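Local coordinates for protein cytochrome P450 (Bacillus megaterium, PDB 5L92) that binds heme and the steroid corticosterone and oxidises steroids, consistent with the monooxygenase activity of the cytochrome P450 family, at residues A[89-94]-A[224-229]; A[125-130]-A[371-376]. All coordinates share one frame; numbering follows the deposited sequence.

Interaction 1: residues A[89-94]-A[224-229]; sequences PPKHAE and GKQLTD. With HEM (protoporphyrin IX containing Fe), chain C.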
loop_
_atom_site.group_PDB
_atom_site.type_symbol
_atom_site.label_atom_id
_atom_site.label_comp_id
_atom_site.label_asym_id
_atom_site.label_seq_id
_atom_site.Cartn_x
_atom_site.Cartn_y
_atom_site.Cartn_z
ATOM N N PRO A 89 3.174 6.175 20.380
ATOM C CA PRO A 89 3.115 5.482 21.664
ATOM C C PRO A 89 2.706 6.448 22.787
ATOM O O PRO A 89 2.928 7.663 22.654
ATOM C CB PRO A 89 4.546 4.980 21.870
ATOM C CG PRO A 89 5.226 5.114 20.544
ATOM C CD PRO A 89 4.548 6.249 19.856
ATOM N N PRO A 90 2.142 5.926 23.891
ATOM C CA PRO A 90 1.819 4.533 24.249
ATOM C C PRO A 90 0.481 4.015 23.710
ATOM O O PRO A 90 0.229 2.819 23.781
ATOM C CB PRO A 90 1.789 4.579 25.789
ATOM C CG PRO A 90 1.351 5.955 26.098
ATOM C CD PRO A 90 1.978 6.834 25.045
ATOM N N LYS A 91 -0.358 4.912 23.185
ATOM C CA LYS A 91 -1.631 4.522 22.591
ATOM C C LYS A 91 -1.458 3.567 21.398
ATOM O O LYS A 91 -2.337 2.723 21.139
ATOM C CB LYS A 91 -2.372 5.796 22.183
ATOM C CG LYS A 91 -3.808 5.662 21.661
ATOM C CD LYS A 91 -4.728 4.932 22.653
ATOM C CE LYS A 91 -6.214 5.157 22.328
ATOM N NZ LYS A 91 -7.135 4.239 23.070
ATOM N N HIS A 92 -0.352 3.678 20.649
ATOM C CA HIS A 92 -0.210 2.816 19.472
ATOM C C HIS A 92 -0.133 1.354 19.874
ATOM O O HIS A 92 -0.797 0.497 19.281
ATOM C CB HIS A 92 1.030 3.164 18.646
ATOM C CG HIS A 92 1.249 2.195 17.526
ATOM N ND1 HIS A 92 2.079 1.101 17.640
ATOM C CD2 HIS A 92 0.688 2.118 16.292
ATOM C CE1 HIS A 92 2.051 0.409 16.514
ATOM N NE2 HIS A 92 1.219 1.006 15.677
ATOM N N ALA A 93 0.681 1.049 20.876
ATOM C CA ALA A 93 0.894 -0.343 21.270
ATOM C C ALA A 93 -0.388 -0.978 21.785
ATOM O O ALA A 93 -0.694 -2.128 21.451
ATOM C CB ALA A 93 1.991 -0.422 22.335
ATOM N N GLU A 94 -1.153 -0.242 22.601
ATOM C CA GLU A 94 -2.446 -0.726 23.076
ATOM C C GLU A 94 -3.396 -1.037 21.913
ATOM O O GLU A 94 -4.034 -2.094 21.890
ATOM C CB GLU A 94 -3.070 0.312 24.027
ATOM C CG GLU A 94 -2.216 0.675 25.245
ATOM C CD GLU A 94 -2.623 2.007 25.904
ATOM O OE1 GLU A 94 -3.753 2.492 25.654
ATOM O OE2 GLU A 94 -1.801 2.574 26.667
ATOM N N GLY A 224 -14.628 -4.580 27.969
ATOM C CA GLY A 224 -13.864 -3.601 28.713
ATOM C C GLY A 224 -12.507 -3.238 28.157
ATOM O O GLY A 224 -11.699 -2.652 28.886
ATOM N N LYS A 225 -12.220 -3.554 26.897
ATOM C CA LYS A 225 -11.018 -3.003 26.297
ATOM C C LYS A 225 -11.228 -1.519 26.010
ATOM O O LYS A 225 -12.336 -1.067 25.701
ATOM C CB LYS A 225 -10.631 -3.758 25.019
ATOM C CG LYS A 225 -9.907 -5.119 25.223
ATOM C CD LYS A 225 -8.895 -5.097 26.379
ATOM C CE LYS A 225 -8.038 -6.373 26.437
ATOM N NZ LYS A 225 -8.887 -7.582 26.685
ATOM N N GLN A 226 -10.133 -0.766 26.122
ATOM C CA GLN A 226 -10.123 0.695 26.049
ATOM C C GLN A 226 -10.158 1.165 24.594
ATOM O O GLN A 226 -9.149 1.590 24.026
ATOM C CB GLN A 226 -8.872 1.211 26.744
ATOM C CG GLN A 226 -8.706 2.711 26.836
ATOM C CD GLN A 226 -7.477 3.073 27.671
ATOM O OE1 GLN A 226 -7.052 2.299 28.532
ATOM N NE2 GLN A 226 -6.886 4.226 27.398
ATOM N N LEU A 227 -11.344 1.108 23.978
ATOM C CA LEU A 227 -11.475 1.647 22.631
ATOM C C LEU A 227 -12.853 2.259 22.409
ATOM O O LEU A 227 -13.861 1.784 22.939
ATOM C CB LEU A 227 -11.172 0.571 21.574
ATOM C CG LEU A 227 -12.029 -0.684 21.538
ATOM C CD1 LEU A 227 -13.284 -0.426 20.804
ATOM C CD2 LEU A 227 -11.308 -1.785 20.833
ATOM N N THR A 228 -12.877 3.322 21.607
ATOM C CA THR A 228 -14.105 4.017 21.251
ATOM C C THR A 228 -14.671 3.489 19.941
ATOM O O THR A 228 -13.976 2.881 19.123
ATOM C CB THR A 228 -13.878 5.524 21.113
ATOM O OG1 THR A 228 -13.067 5.802 19.944
ATOM C CG2 THR A 228 -13.197 6.099 22.380
ATOM N N ASP A 229 -15.956 3.761 19.734
ATOM C CA ASP A 229 -16.554 3.419 18.459
ATOM C C ASP A 229 -15.876 4.146 17.314
ATOM O O ASP A 229 -15.717 3.564 16.237
ATOM C CB ASP A 229 -18.041 3.726 18.457
ATOM C CG ASP A 229 -18.840 2.695 19.209
ATOM O OD1 ASP A 229 -18.304 1.613 19.523
ATOM O OD2 ASP A 229 -20.023 2.955 19.487
HETATM C CHA HEM C . 0.977 0.145 7.509
HETATM C CHB HEM C . 2.513 -0.784 2.959
HETATM C CHC HEM C . -1.016 -3.986 2.327
HETATM C CHD HEM C . -2.791 -2.675 6.636
HETATM C C1A HEM C . 1.721 0.122 6.336
HETATM C C2A HEM C . 2.966 0.828 6.125
HETATM C C3A HEM C . 3.377 0.582 4.872
HETATM C C4A HEM C . 2.426 -0.311 4.250
HETATM C CMA HEM C . 4.658 1.129 4.210
HETATM C CAA HEM C . 3.688 1.734 7.160
HETATM C CBA HEM C . 2.913 3.020 7.451
HETATM C CGA HEM C . 3.751 4.037 8.180
HETATM O O1A HEM C . 4.795 3.693 8.750
HETATM O O2A HEM C . 3.402 5.229 8.189
HETATM C C1B HEM C . 1.740 -1.762 2.380
HETATM C C2B HEM C . 1.976 -2.447 1.117
HETATM C C3B HEM C . 0.970 -3.324 0.956
HETATM C C4B HEM C . 0.084 -3.206 2.097
HETATM C CMB HEM C . 3.188 -2.207 0.196
HETATM C CAB HEM C . 0.713 -4.353 -0.164
HETATM C CBB HEM C . 1.689 -4.842 -0.946
HETATM C C1C HEM C . -1.807 -3.913 3.449
HETATM C C2C HEM C . -3.044 -4.618 3.654
HETATM C C3C HEM C . -3.514 -4.270 4.838
HETATM C C4C HEM C . -2.634 -3.295 5.421
HETATM C CMC HEM C . -3.702 -5.654 2.707
HETATM C CAC HEM C . -4.841 -4.816 5.380
HETATM C CBC HEM C . -4.871 -5.468 6.538
HETATM C C1D HEM C . -1.944 -1.800 7.252
HETATM C C2D HEM C . -2.170 -1.207 8.554
HETATM C C3D HEM C . -1.120 -0.417 8.822
HETATM C C4D HEM C . -0.222 -0.492 7.674
HETATM C CMD HEM C . -3.438 -1.489 9.402
HETATM C CAD HEM C . -0.855 0.447 10.080
HETATM C CBD HEM C . 0.003 -0.319 11.107
HETATM C CGD HEM C . 0.426 0.518 12.298
HETATM O O1D HEM C . 0.771 -0.055 13.358
HETATM O O2D HEM C . 0.461 1.772 12.223
HETATM N NA HEM C . 1.402 -0.579 5.181
HETATM N NB HEM C . 0.570 -2.242 2.929
HETATM N NC HEM C . -1.593 -3.101 4.549
HETATM N ND HEM C . -0.769 -1.313 6.743
HETATM FE FE HEM C . -0.080 -1.902 4.884
#

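Interaction 2: residues A[125-130]-A[371-376]; sequences EVEHLE and DRYPQM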
loop_
_atom_site.group_PDB
_atom_site.type_symbol
_atom_site.label_atom_id
_atom_site.label_comp_id
_atom_site.label_asym_id
_atom_site.label_seq_id
_atom_site.Cartn_x
_atom_site.Cartn_y
_atom_site.Cartn_z
ATOM N N GLU A 125 -14.331 -15.655 -14.972
ATOM C CA GLU A 125 -15.189 -14.610 -15.502
ATOM C C GLU A 125 -14.624 -13.962 -16.766
ATOM O O GLU A 125 -15.391 -13.449 -17.584
ATOM C CB GLU A 125 -15.440 -13.580 -14.398
ATOM C CG GLU A 125 -16.337 -14.172 -13.303
ATOM C CD GLU A 125 -16.642 -13.196 -12.195
ATOM O OE1 GLU A 125 -16.201 -12.032 -12.309
ATOM O OE2 GLU A 125 -17.324 -13.597 -11.217
ATOM N N VAL A 126 -13.314 -13.994 -16.974
ATOM C CA VAL A 126 -12.750 -13.396 -18.177
ATOM C C VAL A 126 -12.096 -14.440 -19.081
ATOM O O VAL A 126 -11.369 -14.084 -20.010
ATOM C CB VAL A 126 -11.774 -12.247 -17.827
ATOM C CG1 VAL A 126 -12.542 -11.065 -17.203
ATOM C CG2 VAL A 126 -10.686 -12.711 -16.891
ATOM N N GLU A 127 -12.375 -15.735 -18.833
ATOM C CA GLU A 127 -11.887 -16.815 -19.688
ATOM C C GLU A 127 -12.193 -16.542 -21.156
ATOM O O GLU A 127 -11.418 -16.924 -22.036
ATOM C CB GLU A 127 -12.508 -18.151 -19.220
ATOM C CG GLU A 127 -12.056 -19.425 -19.937
ATOM C CD GLU A 127 -10.620 -19.829 -19.623
ATOM O OE1 GLU A 127 -10.106 -19.413 -18.558
ATOM O OE2 GLU A 127 -10.006 -20.564 -20.440
ATOM N N HIS A 128 -13.310 -15.863 -21.444
ATOM C CA HIS A 128 -13.702 -15.598 -22.831
ATOM C C HIS A 128 -12.930 -14.459 -23.508
ATOM O O HIS A 128 -12.957 -14.371 -24.743
ATOM C CB HIS A 128 -15.206 -15.301 -22.899
ATOM C CG HIS A 128 -15.613 -13.986 -22.293
ATOM N ND1 HIS A 128 -15.727 -13.795 -20.933
ATOM C CD2 HIS A 128 -15.957 -12.805 -22.864
ATOM C CE1 HIS A 128 -16.112 -12.553 -20.687
ATOM N NE2 HIS A 128 -16.260 -11.931 -21.841
ATOM N N LEU A 129 -12.246 -13.590 -22.759
ATOM C CA LEU A 129 -11.496 -12.493 -23.375
ATOM C C LEU A 129 -10.082 -12.945 -23.742
ATOM O O LEU A 129 -9.418 -13.644 -22.978
ATOM C CB LEU A 129 -11.438 -11.288 -22.435
ATOM C CG LEU A 129 -12.787 -10.737 -21.926
ATOM C CD1 LEU A 129 -12.579 -9.631 -20.876
ATOM C CD2 LEU A 129 -13.674 -10.208 -23.049
ATOM N N GLU A 130 -9.643 -12.571 -24.931
ATOM C CA GLU A 130 -8.256 -12.819 -25.321
ATOM C C GLU A 130 -7.326 -11.791 -24.671
ATOM O O GLU A 130 -6.182 -12.105 -24.345
ATOM C CB GLU A 130 -8.149 -12.793 -26.852
ATOM C CG GLU A 130 -6.733 -13.115 -27.446
ATOM C CD GLU A 130 -6.255 -14.574 -27.167
ATOM O OE1 GLU A 130 -7.085 -15.423 -26.741
ATOM O OE2 GLU A 130 -5.040 -14.874 -27.378
ATOM N N ASP A 371 0.785 -19.668 -14.407
ATOM C CA ASP A 371 0.586 -21.066 -14.793
ATOM C C ASP A 371 -0.370 -21.177 -15.973
ATOM O O ASP A 371 -0.192 -22.034 -16.841
ATOM C CB ASP A 371 0.060 -21.869 -13.601
ATOM C CG ASP A 371 -0.001 -23.365 -13.889
ATOM O OD1 ASP A 371 1.045 -24.050 -13.778
ATOM O OD2 ASP A 371 -1.093 -23.843 -14.247
ATOM N N ARG A 372 -1.359 -20.314 -16.030
ATOM C CA ARG A 372 -2.332 -20.306 -17.096
ATOM C C ARG A 372 -1.943 -19.619 -18.362
ATOM O O ARG A 372 -2.336 -20.044 -19.390
ATOM C CB ARG A 372 -3.619 -19.632 -16.640
ATOM C CG ARG A 372 -4.258 -20.268 -15.439
ATOM C CD ARG A 372 -5.739 -20.319 -15.561
ATOM N NE ARG A 372 -6.377 -20.721 -14.333
ATOM C CZ ARG A 372 -7.669 -20.596 -14.120
ATOM N NH1 ARG A 372 -8.432 -20.093 -15.042
ATOM N NH2 ARG A 372 -8.189 -20.991 -12.996
ATOM N N TYR A 373 -1.204 -18.538 -18.279
ATOM C CA TYR A 373 -0.838 -17.765 -19.447
ATOM C C TYR A 373 0.670 -17.504 -19.585
ATOM O O TYR A 373 1.126 -16.402 -19.534
ATOM C CB TYR A 373 -1.638 -16.458 -19.448
ATOM C CG TYR A 373 -3.097 -16.635 -19.122
ATOM C CD1 TYR A 373 -3.894 -17.411 -19.907
ATOM C CD2 TYR A 373 -3.671 -16.033 -18.026
ATOM C CE1 TYR A 373 -5.202 -17.589 -19.620
ATOM C CE2 TYR A 373 -4.994 -16.208 -17.736
ATOM C CZ TYR A 373 -5.740 -16.999 -18.534
ATOM O OH TYR A 373 -7.033 -17.203 -18.284
ATOM N N PRO A 374 1.421 -18.639 -19.801
ATOM C CA PRO A 374 2.863 -18.422 -19.906
ATOM C C PRO A 374 3.377 -17.602 -21.090
ATOM O O PRO A 374 4.473 -17.164 -21.042
ATOM C CB PRO A 374 3.439 -19.822 -19.979
ATOM C CG PRO A 374 2.396 -20.648 -20.534
ATOM C CD PRO A 374 1.165 -20.136 -19.953
ATOM N N GLN A 375 2.573 -17.421 -22.109
ATOM C CA GLN A 375 2.966 -16.678 -23.252
ATOM C C GLN A 375 2.358 -15.285 -23.265
ATOM O O GLN A 375 2.350 -14.639 -24.271
ATOM C CB GLN A 375 2.620 -17.443 -24.509
ATOM C CG GLN A 375 3.252 -18.802 -24.621
ATOM C CD GLN A 375 4.722 -18.788 -24.294
ATOM O OE1 GLN A 375 5.501 -18.061 -24.900
ATOM N NE2 GLN A 375 5.108 -19.576 -23.325
ATOM N N MET A 376 1.873 -14.832 -22.130
ATOM C CA MET A 376 1.294 -13.519 -22.019
ATOM C C MET A 376 2.251 -12.380 -22.383
ATOM O O MET A 376 3.421 -12.467 -22.194
ATOM C CB MET A 376 0.678 -13.298 -20.627
ATOM C CG MET A 376 1.584 -12.753 -19.550
ATOM S SD MET A 376 0.806 -12.445 -17.962
ATOM C CE MET A 376 1.316 -13.845 -17.097
#

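Interaction 1: residues A[89-94]-A[224-229]
K91 lays its ammonium end beside the main chain of Q226, with NZ of K91 3.5 Å from O of Q226. Two torsions put it there: CG is anti to the backbone N (chi1 -174°), and a bend at chi2 turns the otherwise extended chain toward the 224-229 loop. E94, three residues further on, has its CB directed toward the loop, and its extended chain carries OE1 to 4.0 Å from NE2 of Q226; the carboxylate and amide planes stand 58° apart.

G224 closes helix 213-222 as the C' residue of a Schellman motif, Q226 centres an inverse gamma turn (L227 N to K225 O, 2.9 Å), and T228 is the N-cap of the next helix, with OG1 bonded to N of E231. K91 also has a long, weak ion pair with E231.

On the heme side of helix 91-97, NE2 of H92 donates a hydrogen bond to O1D of the heme, 2.6 Å long with an N-H...O angle of 169°, the propionate lying at the ring edge. H350, R96 and R294 bond the heme too, and H350 packs edge-to-face on H92. The chemistry thus differs across this short helix: a short, nearly straight bond is one of several that hold the heme, whereas the lysine and glutamate meet the loop through looser polar approaches, probably weakly attractive.

Interaction 2: residues A[125-130]-A[371-376]
The phenol ring of Y373 has CB of its neighbour R372 over the centre of one face, 3.7 Å above the plane, while E127 approaches the hydroxyl end from the other segment; at the guanidinium edge of R372, near its plane, lies OE1 of E127. The contact joins two helix-to-strand turns of the cytochrome P450 fold, one after helix 112-125 and the other after the L helix, 355-372, which follows the heme-ligating cysteine; the strands they lead into, 131-133 and 377-378, flank 399-401 in one sheet.

OE1 of E127 is 4.0 Å from NH1 of R372, a long salt bridge, and 3.8 Å from OH of Y373. The carboxylate is turned 53° from the guanidinium plane and 33° from the tyrosine ring. A bend at the chi2 of E127 brings it over. The firmer partner of R372 is E368, which takes its NE in a salt bridge, so the long pair with E127 is probably a weaker, additional attraction.

Y373 is buried against L123, K402 and V404. Each segment forms a type I turn: V126 to L129, closed by L129 N to V126 O at 2.9 Å, and Y373 to M376, closed by M376 N to Y373 O at 3.1 Å.

From the N terminus the chain meets 89-94 first, then 125-130, 224-229 and finally 371-376, so the segments alternate and the two contacts cross rather than nest. Interaction 1, with 129 residues between its segments, closes a largely helical loop when the connection between helices 213-222 and 229-245 returns to helix 91-97. Interaction 2 opens inside that loop and, with 240 residues between its segments, brings the end of helix 355-372 beside the turn leading into strand 131-133. The sites lie on opposite sides of the chain's centre, their own centres about 47 Å apart and their nearest atoms about 32 Å apart. Interaction 1 includes H92, bonded to one heme propionate, whereas interaction 2 is remote from the annotated sites.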